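B12-binding domain-containing protein (Kitasatospora setae, PDB 6WTE) is a cobalamin-dependent radical SAM methyltransferase (TsrM) that binds cobalamin and a [4Fe-4S] cluster and probably transfers methyl groups by a non-radical route. Local coordinates at residues 71-76 against 80-85; 109-114 against 462-467; 539-544 against 558-563; 522-527 against 552-557. One frame throughout, in Å; residues are numbered along the deposited sequence. Where two conformers were deposited one is given.

Contact 1. Residues 71-76 against 80-85; sequences TDTVYA and RPFVGE. With EDO (1,2-ethanediol), chain H.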
loop_
_atom_site.group_PDB
_atom_site.type_symbol
_atom_site.label_atom_id
_atom_site.label_comp_id
_atom_site.label_asym_id
_atom_site.label_seq_id
_atom_site.Cartn_x
_atom_site.Cartn_y
_atom_site.Cartn_z
ATOM N N THR A 71 8.304 -0.168 1.768
ATOM C CA THR A 71 9.715 -0.529 1.657
ATOM C C THR A 71 10.494 0.497 0.850
ATOM O O THR A 71 11.674 0.736 1.127
ATOM C CB THR A 71 9.861 -1.900 0.997
ATOM O OG1 THR A 71 9.205 -1.883 -0.281
ATOM C CG2 THR A 71 9.240 -2.974 1.863
ATOM N N ASP A 72 9.851 1.085 -0.156
ATOM C CA ASP A 72 10.442 2.088 -1.031
ATOM C C ASP A 72 9.287 2.822 -1.696
ATOM O O ASP A 72 8.119 2.527 -1.436
ATOM C CB ASP A 72 11.400 1.465 -2.065
ATOM C CG ASP A 72 10.731 0.445 -2.969
ATOM O OD1 ASP A 72 10.361 -0.640 -2.476
ATOM O OD2 ASP A 72 10.596 0.723 -4.189
ATOM N N THR A 73 9.616 3.785 -2.559
ATOM C CA THR A 73 8.557 4.532 -3.227
ATOM C C THR A 73 7.825 3.699 -4.267
ATOM O O THR A 73 6.718 4.075 -4.660
ATOM C CB THR A 73 9.113 5.790 -3.897
ATOM O OG1 THR A 73 9.967 5.416 -4.985
ATOM C CG2 THR A 73 9.890 6.635 -2.895
ATOM N N VAL A 74 8.431 2.601 -4.734
ATOM C CA VAL A 74 7.831 1.642 -5.663
ATOM C C VAL A 74 7.782 2.242 -7.072
ATOM O O VAL A 74 7.347 1.591 -8.028
ATOM C CB VAL A 74 6.459 1.165 -5.128
ATOM C CG1 VAL A 74 5.687 0.300 -6.108
ATOM C CG2 VAL A 74 6.677 0.371 -3.842
ATOM N N TYR A 75 8.308 3.456 -7.234
ATOM C CA TYR A 75 8.503 4.024 -8.566
ATOM C C TYR A 75 9.735 3.381 -9.188
ATOM O O TYR A 75 10.846 3.551 -8.676
ATOM C CB TYR A 75 8.689 5.537 -8.497
ATOM C CG TYR A 75 7.428 6.340 -8.288
ATOM C CD1 TYR A 75 6.392 6.301 -9.214
ATOM C CD2 TYR A 75 7.289 7.170 -7.184
ATOM C CE1 TYR A 75 5.239 7.052 -9.031
ATOM C CE2 TYR A 75 6.142 7.921 -6.994
ATOM C CZ TYR A 75 5.122 7.858 -7.918
ATOM O OH TYR A 75 3.981 8.607 -7.729
ATOM N N ALA A 76 9.547 2.660 -10.298
ATOM C CA ALA A 76 10.636 1.860 -10.853
ATOM C C ALA A 76 11.809 2.715 -11.321
ATOM O O ALA A 76 12.963 2.282 -11.232
ATOM C CB ALA A 76 10.120 0.997 -12.007
ATOM N N ARG A 80 14.048 4.435 -4.662
ATOM C CA ARG A 80 14.375 5.122 -3.419
ATOM C C ARG A 80 13.851 4.309 -2.246
ATOM O O ARG A 80 12.634 4.271 -2.015
ATOM C CB ARG A 80 13.793 6.536 -3.388
ATOM C CG ARG A 80 13.955 7.206 -2.028
ATOM C CD ARG A 80 14.008 8.719 -2.126
ATOM N NE ARG A 80 14.178 9.327 -0.809
ATOM C CZ ARG A 80 13.179 9.799 -0.069
ATOM N NH1 ARG A 80 11.932 9.740 -0.519
ATOM N NH2 ARG A 80 13.427 10.331 1.120
ATOM N N PRO A 81 14.716 3.639 -1.493
ATOM C CA PRO A 81 14.247 2.800 -0.388
ATOM C C PRO A 81 13.930 3.602 0.863
ATOM O O PRO A 81 14.470 4.685 1.094
ATOM C CB PRO A 81 15.438 1.871 -0.132
ATOM C CG PRO A 81 16.613 2.709 -0.474
ATOM C CD PRO A 81 16.180 3.569 -1.646
ATOM N N PHE A 82 13.030 3.042 1.674
ATOM C CA PHE A 82 12.775 3.538 3.018
ATOM C C PHE A 82 13.335 2.640 4.115
ATOM O O PHE A 82 13.444 3.093 5.258
ATOM C CB PHE A 82 11.265 3.692 3.262
ATOM C CG PHE A 82 10.593 4.699 2.368
ATOM C CD1 PHE A 82 10.976 6.031 2.390
ATOM C CD2 PHE A 82 9.551 4.318 1.539
ATOM C CE1 PHE A 82 10.345 6.962 1.578
ATOM C CE2 PHE A 82 8.915 5.245 0.727
ATOM C CZ PHE A 82 9.317 6.564 0.744
ATOM N N VAL A 83 13.692 1.388 3.805
ATOM C CA VAL A 83 14.034 0.450 4.875
ATOM C C VAL A 83 15.336 0.832 5.572
ATOM O O VAL A 83 15.539 0.480 6.739
ATOM C CB VAL A 83 14.100 -0.992 4.334
ATOM C CG1 VAL A 83 12.753 -1.414 3.761
ATOM C CG2 VAL A 83 15.201 -1.122 3.294
ATOM N N GLY A 84 16.237 1.545 4.891
ATOM C CA GLY A 84 17.434 2.026 5.565
ATOM C C GLY A 84 17.109 3.052 6.634
ATOM O O GLY A 84 17.664 3.015 7.738
ATOM N N GLU A 85 16.200 3.979 6.322
ATOM C CA GLU A 85 15.723 4.925 7.324
ATOM C C GLU A 85 14.958 4.220 8.435
ATOM O O GLU A 85 15.060 4.610 9.605
ATOM C CB GLU A 85 14.837 5.983 6.666
ATOM C CG GLU A 85 15.571 6.895 5.704
ATOM C CD GLU A 85 14.639 7.874 5.021
ATOM O OE1 GLU A 85 13.825 7.435 4.180
ATOM O OE2 GLU A 85 14.697 9.075 5.348
HETATM C C1 EDO H . 11.034 9.826 3.989
HETATM O O1 EDO H . 11.504 8.700 4.738
HETATM C C2 EDO H . 11.920 11.029 4.285
HETATM O O2 EDO H . 13.295 10.645 4.158
HETATM O O HOH W 1 11.453 2.976 -5.497
#
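Thr71 and Phe82 meet backbone to backbone: the amide N of Phe82 donates to O of Thr71 at 2.7 Å, nearly straight (167°), arriving above the carbonyl plane. The amide of Val83 adds a weak second bond to the same oxygen. In the other direction N of Thr73 donates to O of Arg80 over 3.1 Å. The Phe82-Thr71 and Thr73-Arg80 bonds flank Asp72 and Pro81, which form a single beta bridge. The Phe82 ring lies obliquely against the backbone of Asp72, and its side chain crosses that of Thr73 at about a right angle. With CG anti to its own carbonyl carbon (chi1 -63°), CE2 of Phe82 comes to 3.4 Å from the backbone C of Asp72, while CZ of Phe82 meets the methyl CG2 of Thr73 at 3.7 Å. Cutting Phe82 back to an alanine is likely to strip the Thr73 methyl and the Asp72 backbone of this apolar neighbour.

All this lies in the B12-binding domain, where the loop after strand 63-67 runs into helix 83-96 beside the cofactor; the amide of Thr71 and the carbonyl of Thr73 both hydrogen-bond to cobalamin. Asp72 braces the loop from within. Its OD1 accepts from OG1 of Thr71, and OD2 of Asp72 accepts from N of Val74 at 2.9 Å, an Asx turn; Arg412 forms a salt bridge to the same OD2. A water donates to Asp72 OD2 and Thr73 OG1 and accepts from N of Arg80, linking the two segments. Farther out, Thr73 OG1 also bonds Glu78, and Val83 leans on Leu115 and Tyr118 of helix 112-119.

Contact 2. Residues 109-114 against 462-467; sequences STMPFA and QFMFDE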
loop_
_atom_site.group_PDB
_atom_site.type_symbol
_atom_site.label_atom_id
_atom_site.label_comp_id
_atom_site.label_asym_id
_atom_site.label_seq_id
_atom_site.Cartn_x
_atom_site.Cartn_y
_atom_site.Cartn_z
ATOM N N SER A 109 5.343 -7.031 5.031
ATOM C CA SER A 109 4.875 -8.368 4.679
ATOM C C SER A 109 5.259 -8.799 3.267
ATOM O O SER A 109 5.073 -9.977 2.933
ATOM C CB SER A 109 3.353 -8.438 4.844
ATOM O OG SER A 109 2.988 -8.317 6.213
ATOM N N THR A 110 5.790 -7.898 2.431
ATOM C CA THR A 110 6.298 -8.340 1.138
ATOM C C THR A 110 7.660 -9.010 1.255
ATOM O O THR A 110 8.069 -9.730 0.340
ATOM C CB THR A 110 6.400 -7.175 0.153
ATOM O OG1 THR A 110 7.497 -6.333 0.519
ATOM C CG2 THR A 110 5.096 -6.342 0.144
ATOM N N MET A 111 8.365 -8.794 2.353
ATOM C CA MET A 111 9.675 -9.400 2.541
ATOM C C MET A 111 9.970 -9.481 4.034
ATOM O O MET A 111 10.976 -8.930 4.501
ATOM C CB MET A 111 10.742 -8.583 1.808
ATOM C CG MET A 111 10.566 -7.074 2.020
ATOM S SD MET A 111 11.796 -6.044 1.203
ATOM C CE MET A 111 13.328 -6.741 1.830
ATOM N N PRO A 112 9.134 -10.173 4.813
ATOM C CA PRO A 112 9.249 -10.055 6.274
ATOM C C PRO A 112 10.436 -10.792 6.852
ATOM O O PRO A 112 10.978 -10.336 7.864
ATOM C CB PRO A 112 7.920 -10.632 6.777
ATOM C CG PRO A 112 7.567 -11.645 5.730
ATOM C CD PRO A 112 8.036 -11.074 4.420
ATOM N N PHE A 113 10.855 -11.922 6.270
ATOM C CA PHE A 113 12.034 -12.606 6.792
ATOM C C PHE A 113 13.294 -11.784 6.548
ATOM O O PHE A 113 14.141 -11.656 7.440
ATOM C CB PHE A 113 12.179 -13.995 6.154
ATOM C CG PHE A 113 11.110 -14.971 6.556
ATOM C CD1 PHE A 113 9.855 -14.923 5.976
ATOM C CD2 PHE A 113 11.367 -15.946 7.506
ATOM C CE1 PHE A 113 8.870 -15.833 6.337
ATOM C CE2 PHE A 113 10.389 -16.857 7.870
ATOM C CZ PHE A 113 9.140 -16.799 7.286
ATOM N N ALA A 114 13.438 -11.236 5.339
ATOM C CA ALA A 114 14.583 -10.382 5.046
ATOM C C ALA A 114 14.625 -9.186 5.982
ATOM O O ALA A 114 15.696 -8.791 6.450
ATOM C CB ALA A 114 14.537 -9.914 3.591
ATOM N N GLN A 462 17.127 -10.538 -2.093
ATOM C CA GLN A 462 17.784 -10.335 -3.381
ATOM C C GLN A 462 17.032 -9.346 -4.262
ATOM O O GLN A 462 17.616 -8.791 -5.198
ATOM C CB GLN A 462 17.934 -11.670 -4.121
ATOM C CG GLN A 462 16.602 -12.314 -4.445
ATOM C CD GLN A 462 16.723 -13.647 -5.167
ATOM O OE1 GLN A 462 17.715 -13.924 -5.835
ATOM N NE2 GLN A 462 15.689 -14.473 -5.043
ATOM N N PHE A 463 15.754 -9.116 -3.994
ATOM C CA PHE A 463 15.018 -8.148 -4.789
ATOM C C PHE A 463 15.293 -6.708 -4.373
ATOM O O PHE A 463 14.870 -5.784 -5.077
ATOM C CB PHE A 463 13.524 -8.455 -4.713
ATOM C CG PHE A 463 13.142 -9.723 -5.418
ATOM C CD1 PHE A 463 13.280 -10.950 -4.787
ATOM C CD2 PHE A 463 12.665 -9.692 -6.728
ATOM C CE1 PHE A 463 12.946 -12.118 -5.428
ATOM C CE2 PHE A 463 12.325 -10.869 -7.391
ATOM C CZ PHE A 463 12.461 -12.085 -6.741
ATOM N N MET A 464 15.997 -6.498 -3.260
ATOM C CA MET A 464 16.312 -5.163 -2.770
ATOM C C MET A 464 17.795 -4.931 -2.508
ATOM O O MET A 464 18.228 -3.771 -2.513
ATOM C CB MET A 464 15.529 -4.884 -1.478
ATOM C CG MET A 464 15.602 -3.460 -0.971
ATOM S SD MET A 464 14.320 -3.146 0.247
ATOM C CE MET A 464 12.851 -3.239 -0.768
ATOM N N PHE A 465 18.581 -5.981 -2.277
ATOM C CA PHE A 465 19.986 -5.856 -1.925
ATOM C C PHE A 465 20.828 -6.755 -2.817
ATOM O O PHE A 465 20.397 -7.844 -3.201
ATOM C CB PHE A 465 20.241 -6.254 -0.465
ATOM C CG PHE A 465 19.436 -5.476 0.534
ATOM C CD1 PHE A 465 19.914 -4.280 1.043
ATOM C CD2 PHE A 465 18.221 -5.959 0.995
ATOM C CE1 PHE A 465 19.185 -3.564 1.972
ATOM C CE2 PHE A 465 17.483 -5.246 1.929
ATOM C CZ PHE A 465 17.967 -4.048 2.420
ATOM N N ASP A 466 22.042 -6.310 -3.124
ATOM C CA ASP A 466 22.948 -7.181 -3.853
ATOM C C ASP A 466 23.702 -8.087 -2.877
ATOM O O ASP A 466 23.449 -8.093 -1.669
ATOM C CB ASP A 466 23.892 -6.370 -4.751
ATOM C CG ASP A 466 24.898 -5.519 -3.977
ATOM O OD1 ASP A 466 25.042 -5.653 -2.743
ATOM O OD2 ASP A 466 25.568 -4.697 -4.639
ATOM N N GLU A 467 24.638 -8.869 -3.420
ATOM C CA GLU A 467 25.351 -9.862 -2.624
ATOM C C GLU A 467 26.197 -9.218 -1.531
ATOM O O GLU A 467 26.475 -9.854 -0.509
ATOM C CB GLU A 467 26.229 -10.723 -3.536
ATOM C CG GLU A 467 25.464 -11.564 -4.563
ATOM C CD GLU A 467 25.019 -10.777 -5.793
ATOM O OE1 GLU A 467 25.133 -9.530 -5.799
ATOM O OE2 GLU A 467 24.565 -11.417 -6.770
#
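At the start of helix 112-119 in the B12-binding domain, the N-cap residue Met111 reaches into the loop that follows helix 456-461 and meets Met464 and Phe465. The contact is small, buried and apolar. Met464 is modelled in two conformers; in the one described here SD of Met111 lies 3.6 Å from the terminal methyl CE of Met464, and the two thioether chains cross at about a right angle, with their sulfurs, SD of Met111 and SD of Met464, 4.0 Å apart. CG of Met111 sits between its backbone N and carbonyl carbon (chi1 44°), and a bend at chi3 sets the methyl CE beside Phe465. CE of Met111 comes up at the ring edge, 4.4 Å from CE2 of Phe465. One face of that ring is occupied by CG of the preceding Met464, 3.9 Å above the plane and offset toward the rim.

Tyr118 and Phe471 bring further rings against Phe465, and backbone bonding between Met464 and Arg472 ties down the loop. Glu460 accepts from the amide of Ala114, adding a polar link beside the methionines. Met464 also packs on the cobalamin-binding Thr71; the arrangement is a small, buried apolar interface joining the B12-binding domain to the loop between helix 456-461 and strand 475-476.

Contact 3. Residues 539-544 against 558-563; sequences GGLGYT and MRKARE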
loop_
_atom_site.group_PDB
_atom_site.type_symbol
_atom_site.label_atom_id
_atom_site.label_comp_id
_atom_site.label_asym_id
_atom_site.label_seq_id
_atom_site.Cartn_x
_atom_site.Cartn_y
_atom_site.Cartn_z
ATOM N N GLY A 539 -3.954 23.088 1.298
ATOM C CA GLY A 539 -4.095 23.230 2.737
ATOM C C GLY A 539 -4.512 24.632 3.142
ATOM O O GLY A 539 -5.425 24.809 3.954
ATOM N N GLY A 540 -3.865 25.647 2.565
ATOM C CA GLY A 540 -4.149 27.014 2.970
ATOM C C GLY A 540 -5.590 27.414 2.726
ATOM O O GLY A 540 -6.189 28.131 3.530
ATOM N N LEU A 541 -6.169 26.950 1.622
ATOM C CA LEU A 541 -7.549 27.256 1.286
ATOM C C LEU A 541 -8.545 26.259 1.868
ATOM O O LEU A 541 -9.752 26.413 1.652
ATOM C CB LEU A 541 -7.709 27.323 -0.234
ATOM C CG LEU A 541 -7.019 28.497 -0.932
ATOM C CD1 LEU A 541 -6.975 28.275 -2.432
ATOM C CD2 LEU A 541 -7.730 29.795 -0.613
ATOM N N GLY A 542 -8.077 25.249 2.592
ATOM C CA GLY A 542 -8.986 24.277 3.175
ATOM C C GLY A 542 -9.716 23.421 2.162
ATOM O O GLY A 542 -10.919 23.169 2.318
ATOM N N TYR A 543 -9.026 22.989 1.112
ATOM C CA TYR A 543 -9.633 22.088 0.147
ATOM C C TYR A 543 -9.717 20.688 0.735
ATOM O O TYR A 543 -8.864 20.267 1.520
ATOM C CB TYR A 543 -8.837 22.070 -1.158
ATOM C CG TYR A 543 -9.218 23.179 -2.110
ATOM C CD1 TYR A 543 -8.632 24.431 -2.010
ATOM C CD2 TYR A 543 -10.167 22.977 -3.101
ATOM C CE1 TYR A 543 -8.974 25.451 -2.872
ATOM C CE2 TYR A 543 -10.517 23.995 -3.975
ATOM C CZ TYR A 543 -9.917 25.231 -3.850
ATOM O OH TYR A 543 -10.249 26.259 -4.699
ATOM N N THR A 544 -10.773 19.974 0.361
ATOM C CA THR A 544 -11.049 18.651 0.897
ATOM C C THR A 544 -11.039 17.622 -0.228
ATOM O O THR A 544 -11.068 17.958 -1.413
ATOM C CB THR A 544 -12.394 18.632 1.637
ATOM O OG1 THR A 544 -13.452 18.931 0.718
ATOM C CG2 THR A 544 -12.402 19.669 2.765
ATOM N N MET A 558 -3.847 27.376 -7.116
ATOM C CA MET A 558 -2.661 28.130 -6.722
ATOM C C MET A 558 -2.871 29.632 -6.897
ATOM O O MET A 558 -2.442 30.426 -6.050
ATOM C CB MET A 558 -1.447 27.633 -7.511
ATOM C CG MET A 558 -0.980 26.262 -7.042
ATOM S SD MET A 558 0.463 25.581 -7.890
ATOM C CE MET A 558 -0.140 25.402 -9.568
ATOM N N ARG A 559 -3.569 30.046 -7.959
ATOM C CA ARG A 559 -3.873 31.466 -8.109
ATOM C C ARG A 559 -4.743 31.955 -6.961
ATOM O O ARG A 559 -4.500 33.030 -6.399
ATOM C CB ARG A 559 -4.563 31.729 -9.448
ATOM C CG ARG A 559 -4.822 33.213 -9.715
ATOM C CD ARG A 559 -5.985 33.418 -10.689
ATOM N NE ARG A 559 -7.238 33.010 -10.066
ATOM C CZ ARG A 559 -7.950 33.799 -9.266
ATOM N NH1 ARG A 559 -7.538 35.033 -9.021
ATOM N NH2 ARG A 559 -9.072 33.353 -8.722
ATOM N N LYS A 560 -5.763 31.173 -6.594
ATOM C CA LYS A 560 -6.676 31.608 -5.547
ATOM C C LYS A 560 -5.987 31.638 -4.192
ATOM O O LYS A 560 -6.310 32.487 -3.356
ATOM C CB LYS A 560 -7.908 30.702 -5.498
ATOM C CG LYS A 560 -9.077 31.332 -4.744
ATOM C CD LYS A 560 -10.419 30.760 -5.170
ATOM C CE LYS A 560 -10.740 29.491 -4.403
ATOM N NZ LYS A 560 -11.961 28.822 -4.930
ATOM N N ALA A 561 -5.025 30.738 -3.967
ATOM C CA ALA A 561 -4.261 30.769 -2.725
ATOM C C ALA A 561 -3.385 32.012 -2.648
ATOM O O ALA A 561 -3.241 32.613 -1.574
ATOM C CB ALA A 561 -3.413 29.505 -2.599
ATOM N N ARG A 562 -2.778 32.408 -3.773
ATOM C CA ARG A 562 -2.054 33.675 -3.802
ATOM C C ARG A 562 -2.991 34.836 -3.489
ATOM O O ARG A 562 -2.646 35.734 -2.709
ATOM C CB ARG A 562 -1.386 33.874 -5.167
ATOM C CG ARG A 562 -0.396 32.780 -5.564
ATOM C CD ARG A 562 0.443 33.186 -6.779
ATOM N NE ARG A 562 -0.317 33.231 -8.033
ATOM C CZ ARG A 562 -0.382 32.232 -8.912
ATOM N NH1 ARG A 562 0.259 31.091 -8.686
ATOM N NH2 ARG A 562 -1.089 32.369 -10.024
ATOM N N GLU A 563 -4.203 34.803 -4.055
ATOM C CA GLU A 563 -5.184 35.866 -3.834
ATOM C C GLU A 563 -5.631 35.931 -2.377
ATOM O O GLU A 563 -5.715 37.017 -1.791
ATOM C CB GLU A 563 -6.387 35.644 -4.753
ATOM C CG GLU A 563 -7.382 36.780 -4.795
ATOM C CD GLU A 563 -8.426 36.574 -5.876
ATOM O OE1 GLU A 563 -8.097 36.829 -7.050
ATOM O OE2 GLU A 563 -9.564 36.153 -5.557
#
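This is a surface contact near the C-terminus, in which the chain leaving helix 533-540 rests against helix 554-566. Leu541 supplies the apolar half. CD1 of Leu541 lies against the helix backbone, 3.5 Å from N of Ala561, and the same Leu541 methyl is 3.8 Å from CB of Ala561. CB of Lys560 approaches CD1 of Leu541 from the neighbouring position at 4.0 Å. The side chain is aimed there by CG standing anti to the carbonyl carbon (chi1 -69°). Right after it, Gly542 adopts positive phi and closes helix 533-540 in a Schellman motif, turning the chain so that Tyr543 also faces helix 554-566.

Tyr543 supplies the polar half. OH of Tyr543 accepts a hydrogen bond from NZ of Lys560 at 3.1 Å, the two side chains crossing at about a right angle; the bend at chi3 of Lys560 (85°) carries NZ across to the hydroxyl. The edge of the tyrosine ring is met in plane by CD1 of Leu541, so the two halves touch. With an alanine at Leu541, a gap would probably open over Ala561, and the ring edge of Tyr543 would lose its neighbour.

Around this pair, Ala564 of helix 554-566 also packs on Leu541, while Tyr543 lies on Ile557 and meets His550 edge-to-face. Ser537 of helix 533-540 touches Ala561, so the contact continues the packing between these two helices.

Contact 4. Residues 522-527 against 552-557; sequences MSEHDN and RGREEI. With EDO (1,2-ethanediol), chain O.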
loop_
_atom_site.group_PDB
_atom_site.type_symbol
_atom_site.label_atom_id
_atom_site.label_comp_id
_atom_site.label_asym_id
_atom_site.label_seq_id
_atom_site.Cartn_x
_atom_site.Cartn_y
_atom_site.Cartn_z
ATOM N N MET A 522 11.769 17.904 -15.375
ATOM C CA MET A 522 10.517 17.795 -16.104
ATOM C C MET A 522 9.442 18.669 -15.464
ATOM O O MET A 522 9.548 19.087 -14.310
ATOM C CB MET A 522 10.058 16.340 -16.160
ATOM C CG MET A 522 11.112 15.403 -16.735
ATOM S SD MET A 522 10.433 13.792 -17.164
ATOM C CE MET A 522 9.268 14.276 -18.424
ATOM N N SER A 523 8.397 18.941 -16.241
ATOM C CA SER A 523 7.331 19.822 -15.783
ATOM C C SER A 523 6.675 19.267 -14.524
ATOM O O SER A 523 6.268 18.103 -14.485
ATOM C CB SER A 523 6.291 19.997 -16.888
ATOM O OG SER A 523 5.293 20.927 -16.511
ATOM N N GLU A 524 6.598 20.105 -13.488
ATOM C CA GLU A 524 5.890 19.782 -12.245
ATOM C C GLU A 524 6.525 18.612 -11.500
ATOM O O GLU A 524 5.857 17.922 -10.726
ATOM C CB GLU A 524 4.408 19.500 -12.501
ATOM C CG GLU A 524 3.675 20.625 -13.225
ATOM C CD GLU A 524 2.185 20.367 -13.352
ATOM O OE1 GLU A 524 1.404 20.979 -12.591
ATOM O OE2 GLU A 524 1.794 19.543 -14.203
ATOM N N HIS A 525 7.815 18.364 -11.713
ATOM C CA HIS A 525 8.484 17.340 -10.924
ATOM C C HIS A 525 8.563 17.783 -9.469
ATOM O O HIS A 525 8.941 18.921 -9.174
ATOM C CB HIS A 525 9.883 17.051 -11.458
ATOM C CG HIS A 525 10.621 16.028 -10.650
ATOM N ND1 HIS A 525 11.669 16.351 -9.815
ATOM C CD2 HIS A 525 10.429 14.695 -10.514
ATOM C CE1 HIS A 525 12.104 15.258 -9.215
ATOM N NE2 HIS A 525 11.369 14.238 -9.621
ATOM N N ASP A 526 8.192 16.883 -8.564
ATOM C CA ASP A 526 8.166 17.154 -7.135
ATOM C C ASP A 526 9.375 16.500 -6.480
ATOM O O ASP A 526 9.599 15.297 -6.643
ATOM C CB ASP A 526 6.869 16.629 -6.513
ATOM C CG ASP A 526 6.616 17.185 -5.127
ATOM O OD1 ASP A 526 7.424 18.014 -4.653
ATOM O OD2 ASP A 526 5.602 16.790 -4.512
ATOM N N ASN A 527 10.145 17.293 -5.746
ATOM C CA ASN A 527 11.364 16.846 -5.087
ATOM C C ASN A 527 11.228 17.021 -3.574
ATOM O O ASN A 527 10.228 17.538 -3.072
ATOM C CB ASN A 527 12.575 17.619 -5.622
ATOM C CG ASN A 527 12.367 19.123 -5.584
ATOM O OD1 ASN A 527 12.411 19.739 -4.519
ATOM N ND2 ASN A 527 12.138 19.722 -6.749
ATOM N N ARG A 552 -7.226 18.850 -12.022
ATOM C CA ARG A 552 -7.599 19.652 -13.188
ATOM C C ARG A 552 -7.476 21.147 -12.917
ATOM O O ARG A 552 -7.022 21.906 -13.781
ATOM C CB ARG A 552 -9.024 19.322 -13.634
ATOM C CG ARG A 552 -9.138 18.040 -14.429
ATOM C CD ARG A 552 -10.473 17.954 -15.149
ATOM N NE ARG A 552 -10.563 16.709 -15.905
ATOM C CZ ARG A 552 -11.458 16.457 -16.849
ATOM N NH1 ARG A 552 -12.363 17.372 -17.179
ATOM N NH2 ARG A 552 -11.438 15.287 -17.476
ATOM N N GLY A 553 -7.847 21.585 -11.717
ATOM C CA GLY A 553 -7.847 23.005 -11.424
ATOM C C GLY A 553 -6.653 23.474 -10.620
ATOM O O GLY A 553 -6.744 24.474 -9.901
ATOM N N ARG A 554 -5.520 22.778 -10.734
ATOM C CA ARG A 554 -4.403 23.080 -9.843
ATOM C C ARG A 554 -3.857 24.488 -10.066
ATOM O O ARG A 554 -3.458 25.161 -9.106
ATOM C CB ARG A 554 -3.298 22.027 -9.998
ATOM C CG ARG A 554 -2.745 21.833 -11.405
ATOM C CD ARG A 554 -1.910 20.553 -11.395
ATOM N NE ARG A 554 -1.223 20.268 -12.653
ATOM C CZ ARG A 554 -1.807 19.687 -13.694
ATOM N NH1 ARG A 554 -3.091 19.367 -13.627
ATOM N NH2 ARG A 554 -1.114 19.431 -14.799
ATOM N N GLU A 555 -3.830 24.958 -11.315
ATOM C CA GLU A 555 -3.351 26.318 -11.555
ATOM C C GLU A 555 -4.273 27.349 -10.916
ATOM O O GLU A 555 -3.801 28.316 -10.304
ATOM C CB GLU A 555 -3.202 26.585 -13.053
ATOM C CG GLU A 555 -2.011 25.875 -13.684
ATOM C CD GLU A 555 -1.661 26.421 -15.052
ATOM O OE1 GLU A 555 -1.578 27.658 -15.195
ATOM O OE2 GLU A 555 -1.476 25.614 -15.988
ATOM N N GLU A 556 -5.589 27.155 -11.043
ATOM C CA GLU A 556 -6.539 28.077 -10.425
ATOM C C GLU A 556 -6.449 28.036 -8.906
ATOM O O GLU A 556 -6.540 29.075 -8.241
ATOM C CB GLU A 556 -7.961 27.747 -10.879
ATOM C CG GLU A 556 -9.067 28.389 -10.025
ATOM C CD GLU A 556 -9.041 29.906 -10.033
ATOM O OE1 GLU A 556 -8.437 30.499 -10.954
ATOM O OE2 GLU A 556 -9.648 30.515 -9.120
ATOM N N ILE A 557 -6.271 26.847 -8.339
ATOM C CA ILE A 557 -6.195 26.742 -6.890
ATOM C C ILE A 557 -4.954 27.460 -6.375
ATOM O O ILE A 557 -4.996 28.135 -5.339
ATOM C CB ILE A 557 -6.249 25.264 -6.478
ATOM C CG1 ILE A 557 -7.671 24.748 -6.711
ATOM C CG2 ILE A 557 -5.828 25.088 -5.023
ATOM C CD1 ILE A 557 -7.815 23.256 -6.652
HETATM C C1 EDO O . 2.358 20.007 -8.288
HETATM O O1 EDO O . 2.074 18.651 -7.918
HETATM C C2 EDO O . 1.595 20.349 -9.559
HETATM O O2 EDO O . 1.720 21.747 -9.859
#
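Glu524 and Arg554 reach for each other from opposite directions, and their flat ends meet nearly coplanar, the carboxylate turned only 22° from the guanidinium. The grip is side-on and two-pronged. NE of Arg554 donates to OE1 of Glu524 at 2.7 Å, almost straight at 171° and in the guanidinium plane, while NH2 of Arg554 reaches OE2 of Glu524 at 3.0 Å, somewhat tilted. Both oxygens use their syn lone pairs. The arginine is extended from CG to NE, with CG placed between backbone N and carbonyl carbon (chi1 56°), which lets it span from the first turn of helix 554-566 to the loop. Glu524 answers from a type II beta turn, Met522 to His525. An ethanediol, probably from the crystallisation liquor, donates through O2 to OE1 of Glu524 at 2.9 Å.

The guanidinium has further partners: NH1 bonds to the carbonyls of Trp551 and His512, NH2 also to that of His511, and Trp551 adds a cation-pi contact. Two bonds to the carboxylate and three to carbonyls probably fix the rotation of this buried guanidinium, and the paired charges would be expected to keep both groups ionised where the loop before helix 533-540 is tied to helix 554-566.

Overall arrangement
Contacts 1 and 2 lie in the buried interior near cobalamin, whereas contact 3 is at the surface and contact 4 is partly buried. The first two touch: CE of Met464 packs 3.7 Å from CB of Thr71, joining a backbone-bridged loop to an apolar methionine pair. Contacts 3 and 4 share helix 554-566, use different stretches of it, and cross along the chain; CD1 of Leu541 reaches O of Ile557 at 3.5 Å. Their polar chemistry is borne by side chains, a lysine-to-tyrosine hydrogen bond in one and a salt bridge in the other. Contacts 2 and 3 sit on opposite sides of the chain's centre, their centres 42 Å apart.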